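Side-chain contacts in enterotoxin SEN variant (Staphylococcus aureus, PDB 6KRY), which probably acts as a superantigenic toxin, as other members of the staphylococcal and streptococcal enterotoxin family do: residues A[11-15]-A[16-20]; A[66-69]-A[70-74]; A[139-142]-A[143-146]. All coordinates share one frame; numbering follows the deposited sequence.

Interaction 1: A[11-15]-A[16-20]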
# COMPACT_ATOMS: atom_id res chain seq x y z
N SER A 11 -2.62 12.55 -17.59
CA SER A 11 -3.57 12.72 -18.71
C SER A 11 -3.60 11.49 -19.62
O SER A 11 -4.48 11.38 -20.43
CB SER A 11 -3.27 13.94 -19.48
OG SER A 11 -1.98 13.85 -20.05
N ASP A 12 -2.66 10.55 -19.49
CA ASP A 12 -2.67 9.29 -20.26
C ASP A 12 -3.43 8.16 -19.55
O ASP A 12 -3.43 7.00 -20.03
CB ASP A 12 -1.24 8.80 -20.53
CG ASP A 12 -0.52 9.64 -21.56
OD1 ASP A 12 -1.20 10.39 -22.29
OD2 ASP A 12 0.72 9.55 -21.62
N ILE A 13 -3.96 8.43 -18.35
CA ILE A 13 -4.70 7.45 -17.61
C ILE A 13 -6.18 7.63 -17.98
O ILE A 13 -6.68 8.74 -17.99
CB ILE A 13 -4.47 7.55 -16.10
CG1 ILE A 13 -3.00 7.38 -15.74
CG2 ILE A 13 -5.33 6.52 -15.39
CD1 ILE A 13 -2.76 7.43 -14.26
N ASP A 14 -6.80 6.52 -18.38
CA ASP A 14 -8.21 6.46 -18.68
C ASP A 14 -9.03 7.13 -17.55
O ASP A 14 -8.75 6.91 -16.37
CB ASP A 14 -8.52 4.98 -18.90
CG ASP A 14 -9.98 4.60 -18.81
OD1 ASP A 14 -10.70 4.89 -19.78
OD2 ASP A 14 -10.36 3.98 -17.77
N SER A 15 -10.04 7.94 -17.89
CA SER A 15 -10.82 8.61 -16.88
C SER A 15 -11.48 7.61 -15.91
O SER A 15 -11.53 7.91 -14.74
CB SER A 15 -11.87 9.51 -17.48
OG SER A 15 -11.25 10.56 -18.21
N SER A 16 -11.95 6.45 -16.38
CA SER A 16 -12.58 5.47 -15.44
C SER A 16 -11.58 4.98 -14.39
O SER A 16 -11.92 4.75 -13.21
CB SER A 16 -13.25 4.33 -16.17
OG SER A 16 -14.37 4.81 -16.94
N LYS A 17 -10.34 4.78 -14.81
CA LYS A 17 -9.31 4.36 -13.91
C LYS A 17 -9.02 5.43 -12.85
O LYS A 17 -8.83 5.11 -11.70
CB LYS A 17 -8.12 3.96 -14.75
CG LYS A 17 -6.89 3.46 -14.01
CD LYS A 17 -5.95 2.75 -14.94
CE LYS A 17 -4.54 2.60 -14.40
NZ LYS A 17 -3.70 1.81 -15.34
N LEU A 18 -8.89 6.69 -13.24
CA LEU A 18 -8.67 7.74 -12.27
C LEU A 18 -9.82 7.80 -11.27
O LEU A 18 -9.63 8.04 -10.07
CB LEU A 18 -8.56 9.08 -13.00
CG LEU A 18 -7.27 9.31 -13.77
CD1 LEU A 18 -7.31 10.66 -14.46
CD2 LEU A 18 -6.06 9.20 -12.83
N PHE A 19 -11.04 7.57 -11.76
CA PHE A 19 -12.21 7.58 -10.89
C PHE A 19 -12.12 6.48 -9.80
O PHE A 19 -12.36 6.70 -8.60
CB PHE A 19 -13.45 7.40 -11.75
CG PHE A 19 -14.77 7.49 -11.04
CD1 PHE A 19 -15.13 8.64 -10.34
CD2 PHE A 19 -15.70 6.49 -11.19
CE1 PHE A 19 -16.39 8.75 -9.76
CE2 PHE A 19 -16.97 6.63 -10.63
CZ PHE A 19 -17.29 7.73 -9.87
N ASN A 20 -11.77 5.27 -10.23
CA ASN A 20 -11.58 4.13 -9.29
C ASN A 20 -10.37 4.36 -8.37
O ASN A 20 -10.48 4.08 -7.19
CB ASN A 20 -11.44 2.83 -10.07
CG ASN A 20 -12.79 2.42 -10.63
OD1 ASN A 20 -12.96 2.29 -11.83
ND2 ASN A 20 -13.77 2.32 -9.76

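Interaction 2: A[66-69]-A[70-74]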
# COMPACT_ATOMS: atom_id res chain seq x y z
N GLU A 66 -2.15 -12.53 -0.90
CA GLU A 66 -1.41 -13.03 -2.04
C GLU A 66 0.00 -12.43 -2.04
O GLU A 66 0.16 -11.20 -1.96
CB GLU A 66 -2.13 -12.67 -3.34
CG GLU A 66 -3.52 -13.27 -3.47
CD GLU A 66 -4.45 -12.67 -4.54
OE1 GLU A 66 -5.02 -13.47 -5.32
OE2 GLU A 66 -4.68 -11.43 -4.53
N PHE A 67 1.00 -13.32 -2.18
CA PHE A 67 2.40 -12.98 -2.24
C PHE A 67 2.93 -13.40 -3.60
O PHE A 67 2.22 -14.16 -4.28
CB PHE A 67 3.22 -13.71 -1.19
CG PHE A 67 2.81 -13.46 0.23
CD1 PHE A 67 3.14 -12.28 0.88
CD2 PHE A 67 2.10 -14.43 0.93
CE1 PHE A 67 2.73 -12.06 2.18
CE2 PHE A 67 1.68 -14.21 2.23
CZ PHE A 67 2.03 -13.04 2.86
N ASN A 68 4.15 -12.99 -3.94
CA ASN A 68 4.70 -13.25 -5.27
C ASN A 68 5.52 -14.56 -5.24
O ASN A 68 6.09 -14.91 -6.26
CB ASN A 68 5.51 -12.09 -5.84
CG ASN A 68 6.82 -11.82 -5.13
OD1 ASN A 68 7.16 -12.46 -4.14
ND2 ASN A 68 7.60 -10.87 -5.63
N SER A 69 5.51 -15.29 -4.12
CA SER A 69 6.28 -16.54 -4.01
C SER A 69 5.70 -17.43 -2.91
O SER A 69 5.17 -16.92 -1.92
CB SER A 69 7.76 -16.27 -3.72
OG SER A 69 7.96 -15.82 -2.37
N SER A 70 5.91 -18.74 -3.06
CA SER A 70 5.65 -19.73 -2.07
C SER A 70 6.52 -19.49 -0.84
O SER A 70 6.12 -19.69 0.31
CB SER A 70 5.89 -21.13 -2.64
OG SER A 70 4.86 -21.44 -3.56
N ASP A 71 7.76 -19.07 -1.08
CA ASP A 71 8.68 -18.72 0.00
C ASP A 71 8.07 -17.69 0.97
O ASP A 71 8.16 -17.86 2.21
CB ASP A 71 9.99 -18.19 -0.58
CG ASP A 71 11.11 -19.20 -0.41
OD1 ASP A 71 11.52 -19.42 0.78
OD2 ASP A 71 11.55 -19.78 -1.45
N LEU A 72 7.45 -16.63 0.44
CA LEU A 72 6.87 -15.59 1.30
C LEU A 72 5.70 -16.17 2.08
O LEU A 72 5.56 -15.98 3.30
CB LEU A 72 6.43 -14.38 0.48
CG LEU A 72 7.49 -13.34 0.15
CD1 LEU A 72 6.95 -12.31 -0.83
CD2 LEU A 72 8.02 -12.65 1.40
N ALA A 73 4.81 -16.91 1.41
CA ALA A 73 3.69 -17.49 2.12
C ALA A 73 4.18 -18.38 3.29
O ALA A 73 3.65 -18.33 4.40
CB ALA A 73 2.81 -18.23 1.12
N ASN A 74 5.21 -19.20 3.05
CA ASN A 74 5.77 -20.12 4.04
C ASN A 74 6.34 -19.37 5.25
O ASN A 74 6.28 -19.88 6.34
CB ASN A 74 6.81 -21.03 3.38
CG ASN A 74 6.14 -22.08 2.54
OD1 ASN A 74 4.94 -22.31 2.67
ND2 ASN A 74 6.88 -22.73 1.66

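Interaction 3: A[139-142]-A[143-146]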
# COMPACT_ATOMS: atom_id res chain seq x y z
N THR A 139 3.75 4.79 12.36
CA THR A 139 3.55 3.33 12.44
C THR A 139 3.94 2.87 13.84
O THR A 139 4.78 3.51 14.50
CB THR A 139 4.32 2.57 11.35
OG1 THR A 139 4.01 1.18 11.39
CG2 THR A 139 5.82 2.70 11.48
N LYS A 140 3.35 1.76 14.24
CA LYS A 140 3.67 1.15 15.50
C LYS A 140 4.59 -0.06 15.32
O LYS A 140 4.81 -0.81 16.27
CB LYS A 140 2.38 0.72 16.22
CG LYS A 140 1.81 1.79 17.15
CD LYS A 140 2.09 1.53 18.64
CE LYS A 140 1.28 2.46 19.53
NZ LYS A 140 1.27 2.00 20.94
N LYS A 141 5.14 -0.22 14.12
CA LYS A 141 5.87 -1.43 13.72
C LYS A 141 7.34 -1.11 13.50
O LYS A 141 7.64 -0.10 12.87
CB LYS A 141 5.29 -1.98 12.42
CG LYS A 141 3.79 -2.25 12.48
CD LYS A 141 3.20 -2.78 11.19
CE LYS A 141 1.74 -3.15 11.39
NZ LYS A 141 0.98 -3.14 10.14
N ALA A 142 8.23 -1.96 14.02
CA ALA A 142 9.68 -1.80 13.85
C ALA A 142 10.06 -2.09 12.39
O ALA A 142 10.77 -1.32 11.76
CB ALA A 142 10.46 -2.66 14.82
N LYS A 143 9.57 -3.22 11.88
CA LYS A 143 9.55 -3.60 10.50
C LYS A 143 8.17 -3.29 9.95
O LYS A 143 7.19 -3.78 10.50
CB LYS A 143 9.79 -5.10 10.31
CG LYS A 143 11.20 -5.58 10.62
CD LYS A 143 11.44 -6.98 10.14
CE LYS A 143 12.84 -7.40 10.53
NZ LYS A 143 13.15 -8.78 10.12
N VAL A 144 8.13 -2.54 8.83
CA VAL A 144 6.88 -2.03 8.25
C VAL A 144 6.92 -2.27 6.75
O VAL A 144 7.99 -2.22 6.13
CB VAL A 144 6.66 -0.54 8.61
CG1 VAL A 144 7.68 0.38 7.97
CG2 VAL A 144 5.26 -0.05 8.28
N THR A 145 5.77 -2.61 6.16
CA THR A 145 5.77 -2.79 4.71
C THR A 145 5.80 -1.42 4.02
O THR A 145 5.26 -0.42 4.52
CB THR A 145 4.60 -3.60 4.16
OG1 THR A 145 3.42 -2.85 4.41
CG2 THR A 145 4.59 -5.00 4.75
N VAL A 146 6.47 -1.41 2.87
CA VAL A 146 6.43 -0.24 2.03
C VAL A 146 4.97 0.08 1.70
O VAL A 146 4.57 1.26 1.64
CB VAL A 146 7.34 -0.44 0.79
CG1 VAL A 146 7.18 0.70 -0.19
CG2 VAL A 146 8.80 -0.55 1.20

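Interaction 1: A[11-15]-A[16-20]
Asp14 and Leu18 are joined by the first turn of helix 15-26: the amide of Leu18 donates to Asp14 O at 3.1 Å with an N-H...O angle of 164°, and one residue on Phe19 N reaches Ser15 O at 3.0 Å. Asp14 is the N-cap. Its carboxylate folds back over the helix start, CG anti to the backbone N (chi1 162°), and OD2 accepts from Lys17 N at 3.1 Å. That donor stands about 40° out of the carboxylate plane, and the bond is bent. A short acidic side chain suits this place because it can turn back on amides that have no preceding turn to donate to.

Ile13, just before the cap, supplies the apolar counterpart. Its CG2 branch lies 3.7 Å from Lys17 CG and 3.8 Å from Leu18 CG, each side chain crossing that of Ile13 at roughly a right angle. Lys17 offers the methylenes of its extended chain here and carries NZ onward to the carbonyls of Ile195 and Gly197. Ile13 also touches Tyr193, in the loop that carries Ile195 and Gly197. The first turn thus has an apolar contact next to its polar one, and the carboxylate at its N-terminal end is probably stabilised by the helix dipole.

Interaction 2: A[66-69]-A[70-74]
Ser69 OG accepts the amide hydrogen of Leu72 across 3.0 Å, with an N-H...O angle of 153°, and so caps the start of helix 70-76. The hydroxyl sits between the backbone N and the carbonyl carbon of its own residue (chi1 73°), a rotation that brings it over the first turn. Leu72 N also makes a weak, strongly bent bond to Ser69 O, while Ala73 N makes a weak but nearly straight one to the same carbonyl, at 3.3 Å. Serine suits an N-cap because its short side chain can accept from an amide of the first turn, which lacks a carbonyl one turn earlier.

Beside the cap the contact is apolar. Phe67 CB packs on Leu72 CB at 3.7 Å, and the ring runs on along the first turn: the carbonyl carbon of Leu72 lies over one face, offset toward the rim, while ring atom CD2 comes within 3.6 Å of Ala73 CA. Ala73 CB is 3.9 Å from Phe67 CD2, and a side chain as small as this methyl is consistent with the ring lying so near the helix backbone. Leu72 CD1 lies near Phe67 and also meets Asn68 OD1 at 3.3 Å, a contact without a hydrogen bond.

Beyond the helix, Phe67 touches Ile48 and Val107, on strands 47-55 and 100-109, so the ring lies between helix 70-76 and the sheet of the OB-fold domain. Polar capping and aromatic packing thus meet at one turn: Ser69 OG and O accept from amides at the helix start, while Phe67 touches both that turn and the two strands.

Interaction 3: A[139-142]-A[143-146]
Thr139 and Val144 meet by van der Waals contact across the bend of the chain, Thr139 OG1 lying 3.6 Å from Val144 CG2, with the two side chains crossing at a slant. Both groups stand anti to their own backbone N (chi1 -175° for OG1 of Thr139), which turns them toward each other. Lys141 adds a close approach of its CB to Lys143 O, at 3.2 Å, and the same CB lies 4.3 Å from Val144 CB. Valine suits this buried place: its CG2 reaches Thr139.

The chain turns its corner at Lys140, leaving strand 130-139 of the main beta-grasp sheet for strand 143-145, which pairs with strand 212-214 and leads into helix 146-161.

The corner also holds hydrogen bonds. Thr139 OG1 accepts from Lys141 N at 3.3 Å with an angle of 145°, forming an ST turn, and the same hydroxyl is hydrogen-bonded to Glu148 OE2. Threonine suits the spot, since one hydroxyl serves both the turn and a helix side chain.

The charged interaction is that of Lys141, whose extended chain (chi2 180°) carries NZ to a salt bridge with OE1 of Glu148, on helix 146-161.

Overall arrangement
From the N terminus, interaction 1 comes first, turning the N-terminal loop into helix 15-26 at the surface. Interaction 2 follows after strand 60-66, closing the short loop into helix 70-76 within the OB-fold domain. Interaction 3 comes last, at the corner between strands 130-139 and 143-145 in the beta-grasp domain. Each is a local turn and the three run in series, so none nests within or crosses another. Interactions 1 and 3 lie on opposite sides of the chain's centre, their centres about 31 Å apart. Interactions 2 and 3 are nearer, about 8 Å between nearest atoms, yet do not touch; the side chain of Lys141 in interaction 3 touches Asp82 and Tyr84 on strand 81-84, so it joins the beta-grasp part to the sheet of the OB-fold part.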